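Local coordinates for uncharacterized protein (Azotobacter vinelandii, PDB 6RK0), which binds heme b and FAD as a flavocytochrome and probably acts as a low-potential terminal oxidase associated with the iron-only nitrogenase, at residues P59-R64 and R134-G139; R78-L83 and A158-S163; D138-G143 and L220-G225. All coordinates share one frame; numbering follows the deposited sequence. Where two conformers were deposited one is given.

Contact 1 (P59-R64 and R134-G139); sequences PTFFWR and RNFVDG. With FAD (flavin-adenine dinucleotide), chain F.
Beside the heme pocket, Trp63 of strand 54-65 stacks on Phe136 of helix 126-140, while Phe61 of the same strand reaches both heme and flavin. The pair forms an offset stack: the six-membered ring of Trp63 and the ring of Phe136 have centroids 4.4 Å apart and planes tilted by 14°. Phe136 CB lies over the middle of the same indole face, 3.5 Å from the centroid of the Trp63 six-membered ring, a CH-pi contact. Farther along the ring, Trp63 CE3 sits 3.3 Å from Phe136 CD1. Phe136 reaches out from the helix past the indole because its first torsion (chi1 175°) swings CG to the far side from the main-chain nitrogen, and its CZ ends 3.8 Å from Phe61 CB. Strand and helix belong to the FMN-binding split-barrel fold of the pyridoxamine 5'-phosphate oxidase family, which here carries FAD and heme b. Phe136 also meets the ring of His72, the axial heme ligand, and both Phe136 and Phe61 touch the porphyrin. Replacing Trp63 by an alanine is likely to leave one face of Phe136 without its stacking partner and let that ring shift beside the heme. At the flavin end the strand's backbone does the polar work: Phe61 N donates to FAD O4 over 3.2 Å, while FAD O2' donates to Pro59 O at 2.8 Å. Trp63 NE1 and Asn135 ND2 both bond to Glu65 OE2, which links the indole edge to the helix through one carboxylate oxygen.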
# COMPACT_ATOMS: atom_id res chain seq x y z
N PRO A 59 3.94 5.89 -3.47
CA PRO A 59 3.67 5.72 -2.03
C PRO A 59 4.08 6.97 -1.29
O PRO A 59 5.14 7.55 -1.58
CB PRO A 59 4.56 4.54 -1.64
CG PRO A 59 5.38 4.19 -2.78
CD PRO A 59 5.07 5.06 -3.93
N THR A 60 3.27 7.40 -0.32
CA THR A 60 3.62 8.59 0.45
C THR A 60 2.88 8.57 1.78
O THR A 60 1.82 7.98 1.91
CB THR A 60 3.30 9.84 -0.38
OG1 THR A 60 3.89 10.96 0.25
CG2 THR A 60 1.77 10.03 -0.57
N PHE A 61 3.44 9.27 2.76
CA PHE A 61 2.71 9.52 4.00
C PHE A 61 1.62 10.57 3.77
O PHE A 61 1.74 11.41 2.86
CB PHE A 61 3.66 9.95 5.12
CG PHE A 61 4.17 8.78 5.95
CD1 PHE A 61 4.33 7.47 5.39
CD2 PHE A 61 4.31 8.90 7.31
CE1 PHE A 61 4.79 6.39 6.16
CE2 PHE A 61 4.79 7.85 8.08
CZ PHE A 61 5.02 6.59 7.52
N PHE A 62 0.58 10.55 4.61
CA PHE A 62 -0.43 11.60 4.58
C PHE A 62 -0.99 11.79 5.96
O PHE A 62 -0.86 10.93 6.83
CB PHE A 62 -1.58 11.26 3.59
CG PHE A 62 -2.52 10.22 4.13
CD1 PHE A 62 -2.17 8.87 4.16
CD2 PHE A 62 -3.69 10.59 4.76
CE1 PHE A 62 -2.97 7.94 4.75
CE2 PHE A 62 -4.51 9.65 5.37
CZ PHE A 62 -4.15 8.32 5.36
N TRP A 63 -1.64 12.95 6.14
CA TRP A 63 -2.34 13.22 7.39
C TRP A 63 -3.66 13.91 7.08
O TRP A 63 -3.80 14.57 6.05
CB TRP A 63 -1.49 14.00 8.39
CG TRP A 63 -1.15 15.40 8.03
CD1 TRP A 63 -1.71 16.53 8.59
CD2 TRP A 63 -0.14 15.88 7.11
NE1 TRP A 63 -1.12 17.64 8.05
CE2 TRP A 63 -0.15 17.29 7.16
CE3 TRP A 63 0.80 15.25 6.27
CZ2 TRP A 63 0.75 18.07 6.40
CZ3 TRP A 63 1.71 16.03 5.53
CH2 TRP A 63 1.65 17.42 5.59
N ARG A 64 -4.63 13.76 7.97
CA ARG A 64 -5.94 14.38 7.79
C ARG A 64 -6.10 15.54 8.76
O ARG A 64 -5.75 15.43 9.95
CB ARG A 64 -7.06 13.37 8.06
CG ARG A 64 -8.45 13.94 7.77
CD ARG A 64 -9.58 12.95 7.98
NE ARG A 64 -9.79 12.54 9.36
CZ ARG A 64 -10.56 13.21 10.22
NH1 ARG A 64 -11.15 14.36 9.87
NH2 ARG A 64 -10.77 12.70 11.42
N ARG A 134 3.91 20.98 11.10
CA ARG A 134 3.94 20.67 12.52
C ARG A 134 2.79 19.75 12.90
O ARG A 134 2.96 18.83 13.71
CB ARG A 134 3.93 21.96 13.35
CG ARG A 134 3.90 21.68 14.86
CD ARG A 134 4.21 22.90 15.73
NE ARG A 134 4.33 22.52 17.15
CZ ARG A 134 4.89 23.25 18.12
NH1 ARG A 134 5.38 24.48 17.89
NH2 ARG A 134 4.93 22.75 19.36
N ASN A 135 1.60 19.96 12.32
CA ASN A 135 0.48 19.07 12.59
C ASN A 135 0.81 17.64 12.16
O ASN A 135 0.43 16.69 12.84
CB ASN A 135 -0.76 19.56 11.84
CG ASN A 135 -1.29 20.89 12.34
OD1 ASN A 135 -1.06 21.29 13.49
ND2 ASN A 135 -2.05 21.57 11.48
N PHE A 136 1.49 17.49 11.02
CA PHE A 136 1.89 16.15 10.55
C PHE A 136 2.77 15.47 11.59
O PHE A 136 2.50 14.34 12.02
CB PHE A 136 2.63 16.34 9.23
CG PHE A 136 3.24 15.11 8.61
CD1 PHE A 136 2.65 13.86 8.68
CD2 PHE A 136 4.44 15.27 7.91
CE1 PHE A 136 3.27 12.76 8.03
CE2 PHE A 136 5.03 14.19 7.24
CZ PHE A 136 4.43 12.94 7.32
N VAL A 137 3.85 16.14 12.00
CA VAL A 137 4.79 15.51 12.92
C VAL A 137 4.12 15.17 14.24
O VAL A 137 4.27 14.06 14.76
CB VAL A 137 6.01 16.45 13.11
CG1 VAL A 137 6.88 16.00 14.28
CG2 VAL A 137 6.80 16.57 11.82
N ASP A 138 3.38 16.13 14.81
CA ASP A 138 2.78 15.89 16.11
C ASP A 138 1.60 14.94 16.06
O ASP A 138 1.23 14.36 17.09
CB ASP A 138 2.38 17.23 16.76
CG ASP A 138 3.60 17.95 17.29
OD1 ASP A 138 4.75 17.51 17.15
OD2 ASP A 138 3.39 19.01 17.93
N GLY A 139 1.04 14.72 14.86
CA GLY A 139 0.05 13.67 14.68
C GLY A 139 0.64 12.27 14.72
O GLY A 139 -0.06 11.31 15.02
PA FAD F . 11.62 10.80 -9.34
O1A FAD F . 12.96 10.45 -8.85
O2A FAD F . 11.44 12.06 -10.09
O5B FAD F . 11.01 9.59 -10.18
C5B FAD F . 11.75 9.07 -11.30
C4B FAD F . 11.60 7.58 -11.35
O4B FAD F . 12.14 7.00 -10.14
C3B FAD F . 10.16 7.07 -11.38
O3B FAD F . 9.58 7.17 -12.68
C2B FAD F . 10.33 5.64 -10.86
O2B FAD F . 10.75 4.79 -11.91
C1B FAD F . 11.45 5.80 -9.83
N9A FAD F . 10.93 5.91 -8.46
C8A FAD F . 10.51 7.04 -7.82
N7A FAD F . 10.04 6.81 -6.61
C5A FAD F . 10.16 5.43 -6.46
C6A FAD F . 9.83 4.56 -5.40
N6A FAD F . 9.26 4.95 -4.25
N1A FAD F . 10.05 3.24 -5.59
C2A FAD F . 10.59 2.83 -6.75
N3A FAD F . 10.94 3.56 -7.81
C4A FAD F . 10.70 4.86 -7.59
N1 FAD F . 8.04 10.81 -0.63
C2 FAD F . 7.69 12.05 -0.17
O2 FAD F . 7.99 13.07 -0.79
N3 FAD F . 6.97 12.18 0.98
C4 FAD F . 6.54 11.13 1.77
O4 FAD F . 5.83 11.33 2.76
C4X FAD F . 6.97 9.82 1.32
N5 FAD F . 6.65 8.76 2.06
C5X FAD F . 6.97 7.50 1.55
C6 FAD F . 6.58 6.36 2.26
C7 FAD F . 6.87 5.08 1.78
C7M FAD F . 6.46 3.87 2.59
C8 FAD F . 7.58 4.94 0.58
C8M FAD F . 7.89 3.59 0.00
C9 FAD F . 8.00 6.08 -0.12
C9A FAD F . 7.71 7.36 0.36
N10 FAD F . 8.12 8.53 -0.32
C10 FAD F . 7.71 9.76 0.10
C1' FAD F . 8.91 8.47 -1.56
C2' FAD F . 8.04 8.55 -2.81
O2' FAD F . 7.46 7.28 -3.07
C3' FAD F . 8.86 8.98 -4.02
O3' FAD F . 9.93 8.06 -4.21
C4' FAD F . 9.42 10.39 -3.92
O4' FAD F . 8.39 11.29 -3.52
C5' FAD F . 10.05 10.84 -5.21
O5' FAD F . 9.05 10.76 -6.26
P FAD F . 9.29 11.47 -7.64
O1P FAD F . 9.54 12.94 -7.46
O2P FAD F . 8.16 11.05 -8.55
O3P FAD F . 10.64 10.75 -8.10

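Contact 2 (R78-L83 and A158-S163). With FAD (flavin-adenine dinucleotide), chain F.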
# COMPACT_ATOMS: atom_id res chain seq x y z
N ARG A 78 8.20 16.43 -9.08
CA ARG A 78 7.33 16.34 -10.25
C ARG A 78 5.87 16.14 -9.88
O ARG A 78 4.99 16.60 -10.62
CB ARG A 78 7.81 15.23 -11.21
CG ARG A 78 7.74 13.83 -10.66
CD ARG A 78 8.03 12.85 -11.77
NE ARG A 78 7.89 11.50 -11.31
CZ ARG A 78 7.90 10.47 -12.15
NH1 ARG A 78 8.08 10.64 -13.47
NH2 ARG A 78 7.71 9.25 -11.69
N LEU A 79 5.58 15.43 -8.78
CA LEU A 79 4.17 15.20 -8.42
C LEU A 79 3.47 16.53 -8.15
O LEU A 79 2.32 16.76 -8.55
CB LEU A 79 4.11 14.30 -7.19
CG LEU A 79 2.72 13.99 -6.66
CD1 LEU A 79 1.87 13.26 -7.66
CD2 LEU A 79 2.83 13.18 -5.38
N PHE A 80 4.16 17.41 -7.42
CA PHE A 80 3.58 18.67 -6.99
C PHE A 80 3.34 19.60 -8.16
O PHE A 80 2.36 20.34 -8.17
CB PHE A 80 4.45 19.25 -5.87
CG PHE A 80 4.50 18.32 -4.69
CD1 PHE A 80 3.41 18.23 -3.84
CD2 PHE A 80 5.57 17.44 -4.54
CE1 PHE A 80 3.40 17.29 -2.83
CE2 PHE A 80 5.55 16.49 -3.56
CZ PHE A 80 4.47 16.41 -2.70
N LYS A 81 4.17 19.53 -9.19
CA LYS A 81 3.87 20.25 -10.42
C LYS A 81 2.69 19.63 -11.17
O LYS A 81 1.78 20.32 -11.64
CB LYS A 81 5.11 20.29 -11.30
CG LYS A 81 4.86 21.03 -12.58
CD LYS A 81 6.10 21.15 -13.44
CE LYS A 81 5.78 21.89 -14.74
NZ LYS A 81 6.97 22.05 -15.61
N ALA A 82 2.66 18.32 -11.27
CA ALA A 82 1.65 17.66 -12.08
C ALA A 82 0.25 17.74 -11.49
O ALA A 82 -0.74 17.78 -12.23
CB ALA A 82 2.06 16.22 -12.34
N LEU A 83 0.12 17.78 -10.17
CA LEU A 83 -1.21 17.70 -9.58
C LEU A 83 -2.02 18.97 -9.81
O LEU A 83 -3.24 18.93 -9.69
CB LEU A 83 -1.14 17.28 -8.11
CG LEU A 83 -0.45 18.23 -7.16
CD1 LEU A 83 -1.32 19.42 -6.77
CD2 LEU A 83 -0.03 17.48 -5.83
N ALA A 158 11.85 24.66 0.99
CA ALA A 158 12.22 23.56 0.11
C ALA A 158 11.12 22.50 0.04
O ALA A 158 11.29 21.51 -0.70
CB ALA A 158 13.50 22.93 0.63
N THR A 159 10.06 22.63 0.82
CA THR A 159 9.04 21.59 0.97
C THR A 159 7.76 22.02 0.26
O THR A 159 7.36 23.18 0.34
CB THR A 159 8.76 21.36 2.45
OG1 THR A 159 9.99 21.13 3.15
CG2 THR A 159 7.86 20.15 2.71
N ALA A 160 7.12 21.10 -0.43
CA ALA A 160 5.77 21.28 -0.93
C ALA A 160 4.80 20.56 0.01
O ALA A 160 5.13 19.49 0.55
CB ALA A 160 5.61 20.67 -2.32
N VAL A 161 3.61 21.15 0.19
CA VAL A 161 2.50 20.48 0.83
C VAL A 161 1.29 20.61 -0.08
O VAL A 161 0.95 21.71 -0.52
CB VAL A 161 2.20 21.05 2.23
CG1 VAL A 161 0.96 20.38 2.81
CG2 VAL A 161 3.40 20.87 3.14
N ALA A 162 0.68 19.47 -0.37
CA ALA A 162 -0.54 19.42 -1.16
C ALA A 162 -1.68 18.93 -0.29
O ALA A 162 -1.47 18.24 0.72
CB ALA A 162 -0.37 18.42 -2.33
N SER A 163 -2.91 19.27 -0.68
CA SER A 163 -4.07 18.73 0.00
C SER A 163 -5.19 18.40 -0.98
O SER A 163 -5.26 18.95 -2.08
CB SER A 163 -4.59 19.67 1.09
OG SER A 163 -5.28 20.76 0.56
PA FAD F . 11.62 10.80 -9.34
O1A FAD F . 12.96 10.45 -8.85
O2A FAD F . 11.44 12.06 -10.09
O5B FAD F . 11.01 9.59 -10.18
C5B FAD F . 11.75 9.07 -11.30
C4B FAD F . 11.60 7.58 -11.35
O4B FAD F . 12.14 7.00 -10.14
C3B FAD F . 10.16 7.07 -11.38
O3B FAD F . 9.58 7.17 -12.68
C2B FAD F . 10.33 5.64 -10.86
O2B FAD F . 10.75 4.79 -11.91
C1B FAD F . 11.45 5.80 -9.83
N9A FAD F . 10.93 5.91 -8.46
C8A FAD F . 10.51 7.04 -7.82
N7A FAD F . 10.04 6.81 -6.61
C5A FAD F . 10.16 5.43 -6.46
C6A FAD F . 9.83 4.56 -5.40
N6A FAD F . 9.26 4.95 -4.25
N1A FAD F . 10.05 3.24 -5.59
C2A FAD F . 10.59 2.83 -6.75
N3A FAD F . 10.94 3.56 -7.81
C4A FAD F . 10.70 4.86 -7.59
N1 FAD F . 8.04 10.81 -0.63
C2 FAD F . 7.69 12.05 -0.17
O2 FAD F . 7.99 13.07 -0.79
N3 FAD F . 6.97 12.18 0.98
C4 FAD F . 6.54 11.13 1.77
O4 FAD F . 5.83 11.33 2.76
C4X FAD F . 6.97 9.82 1.32
N5 FAD F . 6.65 8.76 2.06
C5X FAD F . 6.97 7.50 1.55
C6 FAD F . 6.58 6.36 2.26
C7 FAD F . 6.87 5.08 1.78
C7M FAD F . 6.46 3.87 2.59
C8 FAD F . 7.58 4.94 0.58
C8M FAD F . 7.89 3.59 0.00
C9 FAD F . 8.00 6.08 -0.12
C9A FAD F . 7.71 7.36 0.36
N10 FAD F . 8.12 8.53 -0.32
C10 FAD F . 7.71 9.76 0.10
C1' FAD F . 8.91 8.47 -1.56
C2' FAD F . 8.04 8.55 -2.81
O2' FAD F . 7.46 7.28 -3.07
C3' FAD F . 8.86 8.98 -4.02
O3' FAD F . 9.93 8.06 -4.21
C4' FAD F . 9.42 10.39 -3.92
O4' FAD F . 8.39 11.29 -3.52
C5' FAD F . 10.05 10.84 -5.21
O5' FAD F . 9.05 10.76 -6.26
P FAD F . 9.29 11.47 -7.64
O1P FAD F . 9.54 12.94 -7.46
O2P FAD F . 8.16 11.05 -8.55
O3P FAD F . 10.64 10.75 -8.10
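Phe80 and Leu83 meet Ala160 and Ala162 through apolar contacts alone, where helix 78-82 lies on strand 159-165. Ala160 CB sits over one face of the Phe80 ring, displaced toward the rim on the CG side, 3.5 Å from Phe80 CG. This is a CH-pi contact, with the methyl 22° off the ring normal. Two residues along the strand, Ala162 CB comes to the edge of the same ring, 4.0 Å from Phe80 CE1, so that successive inward methyls meet the phenyl by face and by edge. Phe80 is placed for this by having CG anti to its carbonyl carbon (chi1 -61°), and its ring also meets that of Trp71. Three residues on, Leu83 uses a single branch, with CD2 3.6 Å from Ala162 CB; Leu122 packs against Phe80, Leu83 and Ala162.

The polar contacts with the cofactor come from Arg78, at the start of the helix. Arg78 runs extended from CG to NE and brings the edge of its guanidinium to the pyrophosphate, where NE donates to FAD O2P at 2.8 Å with an N-H...O angle of 161°. A bond from Arg78 NH2 to FAD O3B, 3.0 Å long but weak and strongly bent, adds the adenosine ribose. FAD O5B stands over one face of the guanidinium, and Phe56 makes a cation-pi contact with Arg78.

One short helix thus has two chemistries: greasy side chains seat it on the sheet, and its arginine probably offsets part of the negative charge of the pyrophosphate.

Contact 3 (D138-G143 and L220-G225); sequences DGLIPG and LKFRLG
Phe222 lies against the end of helix 126-140, alongside Leu140 with the two side chains pointing the same way. This is the close part of the contact: Leu140 CD2 is 3.9 Å from Phe222 CE1, and the carbonyl oxygen of Leu140 meets the Phe222 ring at its edge, 3.7 Å from CD1. The same oxygen takes a CA-H...O contact from Phe222 CA at 3.6 Å. The phenyl is carried past that carbonyl to the leucine by a chi1 of 167°, which sets CG anti to the backbone N. Ile194 of the second subunit packs on Phe222, and Ile100 of that subunit on Ile141.

The other side is looser and more exposed. Only methylenes of Lys221 meet the proline, CB lying 4.1 Å from Pro142 CD, while the lysine's NZ turns away to a salt bridge with Asp218. A water donates to Leu140 O at 3.0 Å and accepts from Arg223 N at 3.1 Å, joining helix end and tail. Farther on, Arg223 folds back to grip its own chain end, NH1 and NH2 both donating to Gly225 O; the other carboxylate oxygen, OXT, pairs with Arg112.

Helix 126-140 gives out at Ile141, and the C-terminal tail packs just there, beside the heme pocket to which Leu140 belongs.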
# COMPACT_ATOMS: atom_id res chain seq x y z
N ASP A 138 3.38 16.13 14.81
CA ASP A 138 2.78 15.89 16.11
C ASP A 138 1.60 14.94 16.06
O ASP A 138 1.23 14.36 17.09
CB ASP A 138 2.38 17.23 16.76
CG ASP A 138 3.60 17.95 17.29
OD1 ASP A 138 4.75 17.51 17.15
OD2 ASP A 138 3.39 19.01 17.93
N GLY A 139 1.04 14.72 14.86
CA GLY A 139 0.05 13.67 14.68
C GLY A 139 0.64 12.27 14.72
O GLY A 139 -0.06 11.31 15.02
N LEU A 140 1.92 12.13 14.40
CA LEU A 140 2.61 10.86 14.53
C LEU A 140 3.11 10.66 15.95
O LEU A 140 2.93 9.59 16.53
CB LEU A 140 3.79 10.80 13.57
CG LEU A 140 3.38 10.80 12.10
CD1 LEU A 140 4.62 10.93 11.26
CD2 LEU A 140 2.59 9.54 11.76
N ILE A 141 3.75 11.69 16.53
CA ILE A 141 4.34 11.59 17.86
C ILE A 141 3.92 12.84 18.62
O ILE A 141 4.40 13.94 18.30
CB ILE A 141 5.87 11.48 17.84
CG1 ILE A 141 6.35 10.23 17.06
CG2 ILE A 141 6.41 11.45 19.28
CD1 ILE A 141 7.79 10.28 16.68
N PRO A 142 3.05 12.73 19.64
CA PRO A 142 2.61 13.94 20.34
C PRO A 142 3.79 14.71 20.91
O PRO A 142 4.75 14.13 21.45
CB PRO A 142 1.71 13.39 21.46
CG PRO A 142 1.19 12.08 20.92
CD PRO A 142 2.36 11.52 20.14
N GLY A 143 3.73 16.04 20.75
CA GLY A 143 4.70 16.95 21.34
C GLY A 143 6.07 16.92 20.68
O GLY A 143 6.99 17.57 21.18
N LEU A 220 6.45 6.19 22.26
CA LEU A 220 5.72 4.92 22.38
C LEU A 220 4.26 5.06 22.00
O LEU A 220 3.56 4.05 21.88
CB LEU A 220 5.84 4.33 23.79
CG LEU A 220 7.27 4.02 24.24
CD1 LEU A 220 7.31 3.56 25.67
CD2 LEU A 220 7.92 2.99 23.35
N LYS A 221 3.78 6.28 21.80
CA LYS A 221 2.40 6.51 21.37
C LYS A 221 2.21 6.38 19.86
O LYS A 221 1.06 6.23 19.40
CB LYS A 221 1.92 7.87 21.87
CG LYS A 221 1.85 7.95 23.39
CD LYS A 221 1.16 9.21 23.86
CE LYS A 221 0.93 9.18 25.37
NZ LYS A 221 2.21 9.08 26.13
N PHE A 222 3.27 6.40 19.06
CA PHE A 222 3.10 6.19 17.63
C PHE A 222 2.50 4.80 17.39
O PHE A 222 2.98 3.81 17.95
CB PHE A 222 4.44 6.33 16.91
CG PHE A 222 4.38 5.83 15.49
CD1 PHE A 222 3.76 6.57 14.49
CD2 PHE A 222 4.84 4.57 15.18
CE1 PHE A 222 3.64 6.08 13.20
CE2 PHE A 222 4.75 4.09 13.87
CZ PHE A 222 4.15 4.85 12.91
N ARG A 223 1.49 4.73 16.53
CA ARG A 223 0.83 3.47 16.21
C ARG A 223 0.29 3.56 14.79
O ARG A 223 0.14 4.66 14.26
CB ARG A 223 -0.31 3.17 17.20
CG ARG A 223 -1.34 4.28 17.34
CD ARG A 223 -2.49 4.20 16.33
NE ARG A 223 -3.07 2.85 16.32
CZ ARG A 223 -3.65 2.26 15.28
NH1 ARG A 223 -3.87 2.90 14.13
NH2 ARG A 223 -4.07 1.00 15.41
N LEU A 224 -0.02 2.40 14.20
CA LEU A 224 -0.65 2.40 12.89
C LEU A 224 -1.39 1.08 12.70
O LEU A 224 -1.07 0.06 13.32
CB LEU A 224 0.32 2.63 11.71
CG LEU A 224 1.21 1.44 11.28
CD1 LEU A 224 1.92 1.79 9.99
CD2 LEU A 224 2.21 1.04 12.36
N GLY A 225 -2.30 1.10 11.72
CA GLY A 225 -2.97 -0.10 11.27
C GLY A 225 -4.34 -0.30 11.86
O GLY A 225 -4.79 0.50 12.71
OXT GLY A 225 -4.94 -1.32 11.43
O HOH W 1 0.74 7.65 15.82

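In the fold
Contacts 1 and 2 are buried and reach the same sheet, touching where Trp63 CH2 packs on Val161 CG1; contact 3 is only partly buried. Contacts 1 and 3 share helix 126-140: its ring-bearing face turns to the sheet in the first, while its last turn receives the C-terminal tail in the third. Aromatic stacking dominates contact 1, alanine methyls on a phenyl ring contact 2, and apolar packing with a bridging water contact 3, beside a tail whose carboxylate is gripped by its own arginine. Some of FAD's holds come from here, strand backbone in contact 1 and an arginine in contact 2, others from the second subunit; residues of all three touch heme and that subunit.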